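Long-range contact in glideosome-associated protein 50 (Plasmodium falciparum 3D7, PDB 3TGH), which is a component of the glideosome, the complex behind parasite gliding and host-cell invasion, and probably anchors it to the inner membrane complex: residues N59-V64 / N117-I122. Residues are numbered along the deposited sequence; the frame is centred on the assembly and turned at random.
Sequences NLYEDV and NYPKWI
Tyr61, on helix 56-62, reaches across to Pro119, just before the edge strand 120-122, and to Trp121 within it, and the contact illustrates how a buried tyrosine can tie a helix to the rim of a sheet. The setting is the calcineurin-like metallophosphoesterase fold, away from the metal-binding histidines; strand 120-122 is the outermost parallel neighbour of strand 75-78. A chi1 of 178° sets CG of Tyr61 opposite the backbone N and carries the ring toward 117-122, where it meets three residues in three different ways. Over one face comes the six-membered ring of Trp121, edge first, in a T-shaped stack with perpendicular planes and centroids 5.2 Å apart. Its CE3 is the atom that presses in, 3.8 Å from Tyr61 CZ. At the rim of the ring, the phenol donates a hydrogen bond from OH to Pro119 O (2.7 Å). The donor stands well above the carbonyl plane, at a C=O...donor angle of 109°; the bond is short, although the donor lies on neither lone-pair direction. Tyr118, whose side chain crosses that of Tyr61 at about a right angle, brings CD2 to 3.9 Å from Tyr61 CE2. Phe76 of strand 75-78 adds a further edge-to-face partner to Tyr61, while Trp121 NE1 is held by Gln92 O and its rings also meet Trp57.

A second, more solvent-accessible layer forms beside the buried Tyr61 ring. The extended side chain of Glu62 runs alongside Tyr118 in the same direction, its carboxylate stacked nearly parallel to the ring, the two planes 10° apart. The aliphatic part makes the closest approach: Glu62 CG comes to 3.6 Å from Tyr118 CE1, over the ring face in a CH-pi contact.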
# COMPACT_ATOMS: atom_id res chain seq x y z
N ASN A 59 12.21 -18.39 0.92
CA ASN A 59 12.68 -18.35 -0.47
C ASN A 59 12.27 -17.11 -1.27
O ASN A 59 13.04 -16.65 -2.11
CB ASN A 59 12.20 -19.60 -1.24
CG ASN A 59 12.80 -20.88 -0.69
OD1 ASN A 59 13.93 -20.90 -0.19
ND2 ASN A 59 12.04 -21.96 -0.79
N LEU A 60 11.08 -16.57 -1.01
CA LEU A 60 10.56 -15.43 -1.77
C LEU A 60 10.60 -14.10 -1.04
O LEU A 60 10.43 -13.06 -1.67
CB LEU A 60 9.13 -15.71 -2.24
CG LEU A 60 8.93 -16.95 -3.12
CD1 LEU A 60 7.45 -17.11 -3.49
CD2 LEU A 60 9.80 -16.87 -4.37
N TYR A 61 10.81 -14.10 0.28
CA TYR A 61 10.82 -12.86 1.05
C TYR A 61 12.12 -12.70 1.81
O TYR A 61 12.91 -11.81 1.50
CB TYR A 61 9.62 -12.82 2.00
CG TYR A 61 9.54 -11.59 2.89
CD1 TYR A 61 9.05 -10.39 2.40
CD2 TYR A 61 9.94 -11.64 4.23
CE1 TYR A 61 8.95 -9.26 3.22
CE2 TYR A 61 9.85 -10.51 5.05
CZ TYR A 61 9.36 -9.32 4.53
OH TYR A 61 9.25 -8.20 5.31
N GLU A 62 12.36 -13.59 2.77
CA GLU A 62 13.51 -13.45 3.68
C GLU A 62 14.84 -13.44 2.94
O GLU A 62 15.69 -12.60 3.21
CB GLU A 62 13.53 -14.57 4.71
CG GLU A 62 12.32 -14.61 5.64
CD GLU A 62 12.35 -15.81 6.59
OE1 GLU A 62 13.38 -16.52 6.65
OE2 GLU A 62 11.34 -16.05 7.27
N ASP A 63 15.03 -14.38 2.01
CA ASP A 63 16.30 -14.48 1.28
C ASP A 63 16.41 -13.48 0.12
O ASP A 63 17.50 -13.32 -0.44
CB ASP A 63 16.52 -15.90 0.76
CG ASP A 63 16.85 -16.89 1.88
OD1 ASP A 63 17.06 -16.46 3.03
OD2 ASP A 63 16.91 -18.10 1.59
N VAL A 64 15.31 -12.82 -0.24
CA VAL A 64 15.29 -11.89 -1.36
C VAL A 64 15.53 -10.46 -0.88
O VAL A 64 16.24 -9.70 -1.54
CB VAL A 64 13.95 -11.96 -2.13
CG1 VAL A 64 13.88 -10.90 -3.23
CG2 VAL A 64 13.75 -13.35 -2.73
N ASN A 117 17.61 -9.57 9.35
CA ASN A 117 18.25 -8.98 8.17
C ASN A 117 17.23 -8.49 7.13
O ASN A 117 17.58 -7.74 6.22
CB ASN A 117 19.19 -9.99 7.50
CG ASN A 117 20.35 -10.39 8.40
OD1 ASN A 117 20.83 -9.60 9.22
ND2 ASN A 117 20.81 -11.63 8.25
N TYR A 118 15.98 -8.92 7.27
CA TYR A 118 14.92 -8.57 6.32
C TYR A 118 13.86 -7.69 7.01
O TYR A 118 13.86 -7.58 8.24
CB TYR A 118 14.29 -9.85 5.76
CG TYR A 118 13.96 -10.89 6.81
CD1 TYR A 118 14.79 -11.98 7.03
CD2 TYR A 118 12.81 -10.77 7.58
CE1 TYR A 118 14.49 -12.93 7.99
CE2 TYR A 118 12.49 -11.72 8.54
CZ TYR A 118 13.34 -12.79 8.74
OH TYR A 118 13.04 -13.73 9.70
N PRO A 119 12.98 -7.05 6.22
CA PRO A 119 12.03 -6.13 6.86
C PRO A 119 11.03 -6.83 7.79
O PRO A 119 10.73 -8.01 7.61
CB PRO A 119 11.29 -5.50 5.66
CG PRO A 119 12.21 -5.68 4.50
CD PRO A 119 12.94 -6.95 4.75
N LYS A 120 10.53 -6.09 8.77
CA LYS A 120 9.58 -6.63 9.74
C LYS A 120 8.16 -6.66 9.13
O LYS A 120 7.59 -5.62 8.83
CB LYS A 120 9.59 -5.81 11.03
CG LYS A 120 8.77 -6.43 12.17
CD LYS A 120 8.74 -5.55 13.41
CE LYS A 120 8.00 -6.25 14.56
NZ LYS A 120 7.94 -5.42 15.80
N TRP A 121 7.62 -7.86 8.97
CA TRP A 121 6.30 -8.08 8.39
C TRP A 121 5.22 -7.57 9.34
O TRP A 121 5.10 -8.05 10.46
CB TRP A 121 6.15 -9.58 8.14
CG TRP A 121 4.92 -10.03 7.43
CD1 TRP A 121 3.73 -10.37 8.00
CD2 TRP A 121 4.78 -10.26 6.03
NE1 TRP A 121 2.85 -10.78 7.04
CE2 TRP A 121 3.46 -10.72 5.82
CE3 TRP A 121 5.63 -10.11 4.93
CZ2 TRP A 121 2.98 -11.04 4.55
CZ3 TRP A 121 5.14 -10.44 3.67
CH2 TRP A 121 3.83 -10.89 3.50
N ILE A 122 4.45 -6.58 8.89
CA ILE A 122 3.39 -5.96 9.69
C ILE A 122 2.06 -6.08 8.96
O ILE A 122 1.90 -5.58 7.84
CB ILE A 122 3.69 -4.49 9.99
CG1 ILE A 122 5.01 -4.38 10.78
CG2 ILE A 122 2.54 -3.85 10.78
CD1 ILE A 122 5.36 -2.97 11.18